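Local coordinates for invasion-associated protein (Mycobacterium tuberculosis, PDB 4LJ1) that probably binds peptidoglycan of the mycobacterial cell wall through an NlpC/p60 domain that has lost catalytic activity, at residues 11-23 with 102-116. Numbering follows the deposited sequence.
Sequences VIARGLSQRGVPF and LGKGQMLEVGDVVQV
G20, V21 and F23, just beyond helix 5-16, meet the 111-113 loop and the start of strand 114-118 through three backbone hydrogen bonds. G20 N donates almost straight to V114 O (2.9 Å, 174°), V114 N returns a bond to V21 O in its carbonyl plane, and F23 N reaches D112 O from above the carbonyl plane. P22 and V113 form a single beta bridge. The turn from Q18 to V21 is type II, with G20 at positive phi.

Apolar side chains close the gap between helix and sheet. L108 CD2 lies tight against G15 CA (3.5 Å); with CG anti to the backbone N (chi1 -175°), the leucine stands up from the sheet toward the helix. L16 CD2 meets V116 CG2 at 3.7 Å, I12 CG2 touches L102 CD2, and V110 CG1 lies at the edge of the F23 ring. V114 CB makes a close carbon-to-oxygen contact with Q18 O (3.2 Å).

R19 bends back: NE and its backbone N reach L16 O from opposite faces of the carbonyl plane, and L16 CD2 lies over one guanidinium face, toward its rim. L51 of helix 48-57 also touches V110 and V114, so two helices share the sheet face, consistent with the papain-like NlpC/p60 fold. Backbone bonds thus hold the loop against the edge strand, while glycine permits close helix-to-sheet approach.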
loop_
_atom_site.group_PDB
_atom_site.type_symbol
_atom_site.label_atom_id
_atom_site.label_comp_id
_atom_site.label_asym_id
_atom_site.label_seq_id
_atom_site.Cartn_x
_atom_site.Cartn_y
_atom_site.Cartn_z
ATOM N N VAL A 11 -10.187 -2.564 -5.174
ATOM C CA VAL A 11 -8.958 -1.927 -4.709
ATOM C C VAL A 11 -7.734 -2.613 -5.314
ATOM O O VAL A 11 -6.802 -1.973 -5.827
ATOM C CB VAL A 11 -8.928 -1.961 -3.176
ATOM C CG1 VAL A 11 -7.565 -1.557 -2.632
ATOM C CG2 VAL A 11 -10.012 -1.059 -2.622
ATOM N N ILE A 12 -7.743 -3.938 -5.282
ATOM C CA ILE A 12 -6.631 -4.679 -5.842
ATOM C C ILE A 12 -6.501 -4.475 -7.350
ATOM O O ILE A 12 -5.391 -4.290 -7.868
ATOM C CB ILE A 12 -6.710 -6.181 -5.466
ATOM C CG1 ILE A 12 -6.372 -6.378 -3.977
ATOM C CG2 ILE A 12 -5.753 -7.008 -6.332
ATOM C CD1 ILE A 12 -6.656 -7.752 -3.418
ATOM N N ALA A 13 -7.620 -4.519 -8.067
ATOM C CA ALA A 13 -7.576 -4.302 -9.507
ATOM C C ALA A 13 -7.033 -2.910 -9.828
ATOM O O ALA A 13 -6.276 -2.745 -10.763
ATOM C CB ALA A 13 -8.955 -4.467 -10.111
ATOM N N ARG A 14 -7.407 -1.902 -9.051
ATOM C CA ARG A 14 -6.861 -0.548 -9.272
ATOM C C ARG A 14 -5.352 -0.531 -9.087
ATOM O O ARG A 14 -4.632 0.027 -9.906
ATOM C CB ARG A 14 -7.480 0.447 -8.329
ATOM C CG ARG A 14 -8.890 0.829 -8.713
ATOM C CD ARG A 14 -9.593 1.585 -7.601
ATOM N NE ARG A 14 -9.006 2.899 -7.372
ATOM C CZ ARG A 14 -9.388 4.040 -7.951
ATOM N NH1 ARG A 14 -10.397 4.088 -8.812
ATOM N NH2 ARG A 14 -8.776 5.149 -7.630
ATOM N N GLY A 15 -4.856 -1.141 -8.014
ATOM C CA GLY A 15 -3.411 -1.247 -7.845
ATOM C C GLY A 15 -2.711 -1.952 -8.995
ATOM O O GLY A 15 -1.719 -1.469 -9.538
ATOM N N LEU A 16 -3.224 -3.139 -9.341
ATOM C CA LEU A 16 -2.633 -3.935 -10.409
ATOM C C LEU A 16 -2.630 -3.223 -11.768
ATOM O O LEU A 16 -1.737 -3.435 -12.570
ATOM C CB LEU A 16 -3.333 -5.292 -10.533
ATOM C CG LEU A 16 -3.094 -6.291 -9.394
ATOM C CD1 LEU A 16 -3.982 -7.514 -9.602
ATOM C CD2 LEU A 16 -1.625 -6.695 -9.312
ATOM N N SER A 17 -3.614 -2.362 -12.020
ATOM C CA SER A 17 -3.646 -1.607 -13.265
ATOM C C SER A 17 -2.462 -0.664 -13.438
ATOM O O SER A 17 -2.221 -0.178 -14.534
ATOM C CB SER A 17 -4.944 -0.800 -13.368
ATOM O OG SER A 17 -4.965 0.345 -12.520
ATOM N N GLN A 18 -1.741 -0.373 -12.364
ATOM C CA GLN A 18 -0.606 0.550 -12.381
ATOM C C GLN A 18 0.747 -0.159 -12.467
ATOM O O GLN A 18 1.768 0.498 -12.387
ATOM C CB GLN A 18 -0.648 1.467 -11.149
ATOM C CG GLN A 18 -1.963 2.213 -11.014
ATOM C CD GLN A 18 -2.240 3.069 -12.241
ATOM O OE1 GLN A 18 -1.437 3.925 -12.605
ATOM N NE2 GLN A 18 -3.340 2.770 -12.941
ATOM N N ARG A 19 0.759 -1.476 -12.659
ATOM C CA ARG A 19 2.017 -2.190 -12.806
ATOM C C ARG A 19 2.854 -1.574 -13.922
ATOM O O ARG A 19 2.333 -1.238 -14.989
ATOM C CB ARG A 19 1.776 -3.666 -13.121
ATOM C CG ARG A 19 1.402 -4.474 -11.883
ATOM C CD ARG A 19 1.015 -5.887 -12.214
ATOM N NE ARG A 19 -0.311 -5.956 -12.816
ATOM C CZ ARG A 19 -0.888 -7.093 -13.172
ATOM N NH1 ARG A 19 -2.107 -7.097 -13.696
ATOM N NH2 ARG A 19 -0.263 -8.252 -13.002
ATOM N N GLY A 20 4.137 -1.395 -13.649
ATOM C CA GLY A 20 5.084 -0.826 -14.589
ATOM C C GLY A 20 5.207 0.685 -14.521
ATOM O O GLY A 20 6.103 1.226 -15.143
ATOM N N VAL A 21 4.315 1.377 -13.813
ATOM C CA VAL A 21 4.467 2.819 -13.648
ATOM C C VAL A 21 5.722 3.092 -12.834
ATOM O O VAL A 21 5.947 2.429 -11.824
ATOM C CB VAL A 21 3.205 3.427 -12.990
ATOM C CG1 VAL A 21 3.448 4.870 -12.585
ATOM C CG2 VAL A 21 1.986 3.323 -13.912
ATOM N N PRO A 22 6.571 4.040 -13.259
ATOM C CA PRO A 22 7.816 4.283 -12.509
ATOM C C PRO A 22 7.636 4.846 -11.117
ATOM O O PRO A 22 6.684 5.558 -10.827
ATOM C CB PRO A 22 8.585 5.291 -13.387
ATOM C CG PRO A 22 7.873 5.378 -14.650
ATOM C CD PRO A 22 6.502 4.834 -14.501
ATOM N N PHE A 23 8.627 4.551 -10.276
ATOM C CA PHE A 23 8.794 5.285 -9.040
ATOM C C PHE A 23 8.992 6.777 -9.329
ATOM O O PHE A 23 9.750 7.154 -10.236
ATOM C CB PHE A 23 10.013 4.754 -8.267
ATOM C CG PHE A 23 10.300 5.539 -7.017
ATOM C CD1 PHE A 23 9.529 5.365 -5.882
ATOM C CD2 PHE A 23 11.251 6.540 -7.012
ATOM C CE1 PHE A 23 9.763 6.127 -4.731
ATOM C CE2 PHE A 23 11.480 7.295 -5.873
ATOM C CZ PHE A 23 10.725 7.094 -4.744
ATOM N N LEU A 102 -1.596 -9.073 -1.487
ATOM C CA LEU A 102 -2.457 -9.632 -2.531
ATOM C C LEU A 102 -2.961 -11.028 -2.215
ATOM O O LEU A 102 -3.736 -11.583 -2.996
ATOM C CB LEU A 102 -1.700 -9.683 -3.856
ATOM C CG LEU A 102 -1.175 -8.353 -4.384
ATOM C CD1 LEU A 102 -0.282 -8.552 -5.588
ATOM C CD2 LEU A 102 -2.327 -7.400 -4.713
ATOM N N GLY A 103 -2.544 -11.574 -1.077
ATOM C CA GLY A 103 -2.777 -12.964 -0.752
ATOM C C GLY A 103 -1.705 -13.855 -1.350
ATOM O O GLY A 103 -0.917 -13.442 -2.218
ATOM N N LYS A 104 -1.679 -15.111 -0.891
ATOM C CA LYS A 104 -0.763 -16.131 -1.427
ATOM C C LYS A 104 0.722 -15.705 -1.415
ATOM O O LYS A 104 1.509 -16.053 -2.284
ATOM C CB LYS A 104 -1.212 -16.546 -2.834
ATOM C CG LYS A 104 -2.577 -17.221 -2.873
ATOM C CD LYS A 104 -2.982 -17.591 -4.297
ATOM C CE LYS A 104 -4.069 -18.656 -4.334
ATOM N NZ LYS A 104 -5.170 -18.388 -3.367
ATOM N N GLY A 105 1.092 -14.929 -0.402
ATOM C CA GLY A 105 2.487 -14.578 -0.195
ATOM C C GLY A 105 3.022 -13.511 -1.141
ATOM O O GLY A 105 4.245 -13.361 -1.245
ATOM N N GLN A 106 2.140 -12.767 -1.819
ATOM C CA GLN A 106 2.503 -11.760 -2.804
ATOM C C GLN A 106 2.039 -10.385 -2.340
ATOM O O GLN A 106 1.004 -10.245 -1.690
ATOM C CB GLN A 106 1.846 -12.073 -4.153
ATOM C CG GLN A 106 2.140 -13.456 -4.709
ATOM C CD GLN A 106 3.587 -13.618 -5.112
ATOM O OE1 GLN A 106 4.303 -12.647 -5.326
ATOM N NE2 GLN A 106 4.030 -14.862 -5.217
ATOM N N MET A 107 2.806 -9.358 -2.726
ATOM C CA MET A 107 2.437 -7.988 -2.446
ATOM C C MET A 107 2.629 -7.118 -3.668
ATOM O O MET A 107 3.455 -7.399 -4.515
ATOM C CB MET A 107 3.248 -7.432 -1.279
ATOM C CG MET A 107 4.746 -7.331 -1.472
ATOM S SD MET A 107 5.568 -6.816 0.059
ATOM C CE MET A 107 7.268 -6.721 -0.542
ATOM N N LEU A 108 1.885 -6.019 -3.726
ATOM C CA LEU A 108 2.057 -4.973 -4.724
ATOM C C LEU A 108 2.835 -3.839 -4.042
ATOM O O LEU A 108 2.385 -3.299 -3.037
ATOM C CB LEU A 108 0.692 -4.472 -5.208
ATOM C CG LEU A 108 0.743 -3.452 -6.336
ATOM C CD1 LEU A 108 1.223 -4.070 -7.633
ATOM C CD2 LEU A 108 -0.617 -2.776 -6.516
ATOM N N GLU A 109 3.997 -3.522 -4.603
ATOM C CA GLU A 109 4.891 -2.535 -4.053
ATOM C C GLU A 109 5.375 -1.582 -5.128
ATOM O O GLU A 109 5.144 -1.790 -6.315
ATOM C CB GLU A 109 6.102 -3.215 -3.400
ATOM C CG GLU A 109 6.969 -3.946 -4.400
ATOM C CD GLU A 109 8.291 -4.358 -3.829
ATOM O OE1 GLU A 109 8.652 -3.892 -2.726
ATOM O OE2 GLU A 109 9.011 -5.062 -4.528
ATOM N N VAL A 110 6.081 -0.544 -4.714
ATOM C CA VAL A 110 6.807 0.299 -5.652
ATOM C C VAL A 110 8.286 0.060 -5.439
ATOM O O VAL A 110 8.830 0.391 -4.394
ATOM C CB VAL A 110 6.463 1.795 -5.517
ATOM C CG1 VAL A 110 7.124 2.564 -6.652
ATOM C CG2 VAL A 110 4.962 2.009 -5.534
ATOM N N GLY A 111 8.909 -0.590 -6.416
ATOM C CA GLY A 111 10.365 -0.699 -6.511
ATOM C C GLY A 111 10.857 0.372 -7.454
ATOM O O GLY A 111 10.518 1.527 -7.289
ATOM N N ASP A 112 11.620 0.006 -8.479
ATOM C CA ASP A 112 11.896 0.967 -9.544
ATOM C C ASP A 112 10.623 1.304 -10.343
ATOM O O ASP A 112 10.514 2.384 -10.924
ATOM C CB ASP A 112 12.953 0.448 -10.515
ATOM C CG ASP A 112 14.317 0.316 -9.879
ATOM O OD1 ASP A 112 14.566 0.949 -8.835
ATOM O OD2 ASP A 112 15.142 -0.424 -10.435
ATOM N N VAL A 113 9.690 0.351 -10.367
ATOM C CA VAL A 113 8.346 0.488 -10.919
ATOM C C VAL A 113 7.354 -0.165 -9.958
ATOM O O VAL A 113 7.735 -0.951 -9.074
ATOM C CB VAL A 113 8.233 -0.157 -12.345
ATOM C CG1 VAL A 113 9.182 0.523 -13.317
ATOM C CG2 VAL A 113 8.451 -1.669 -12.318
ATOM N N VAL A 114 6.074 0.127 -10.138
ATOM C CA VAL A 114 5.020 -0.591 -9.459
ATOM C C VAL A 114 5.055 -2.051 -9.923
ATOM O O VAL A 114 5.103 -2.340 -11.133
ATOM C CB VAL A 114 3.634 0.007 -9.827
ATOM C CG1 VAL A 114 2.518 -0.826 -9.208
ATOM C CG2 VAL A 114 3.522 1.473 -9.369
ATOM N N GLN A 115 5.079 -2.988 -8.981
ATOM C CA GLN A 115 5.311 -4.391 -9.315
ATOM C C GLN A 115 4.805 -5.328 -8.251
ATOM O O GLN A 115 4.739 -4.967 -7.081
ATOM C CB GLN A 115 6.798 -4.648 -9.550
ATOM C CG GLN A 115 7.626 -4.455 -8.288
ATOM C CD GLN A 115 9.100 -4.251 -8.549
ATOM O OE1 GLN A 115 9.540 -4.129 -9.689
ATOM N NE2 GLN A 115 9.876 -4.237 -7.482
ATOM N N VAL A 116 4.454 -6.550 -8.658
ATOM C CA VAL A 116 4.126 -7.627 -7.748
ATOM C C VAL A 116 5.423 -8.345 -7.385
ATOM O O VAL A 116 6.247 -8.642 -8.245
ATOM C CB VAL A 116 3.131 -8.611 -8.387
ATOM C CG1 VAL A 116 2.888 -9.807 -7.480
ATOM C CG2 VAL A 116 1.816 -7.916 -8.753
#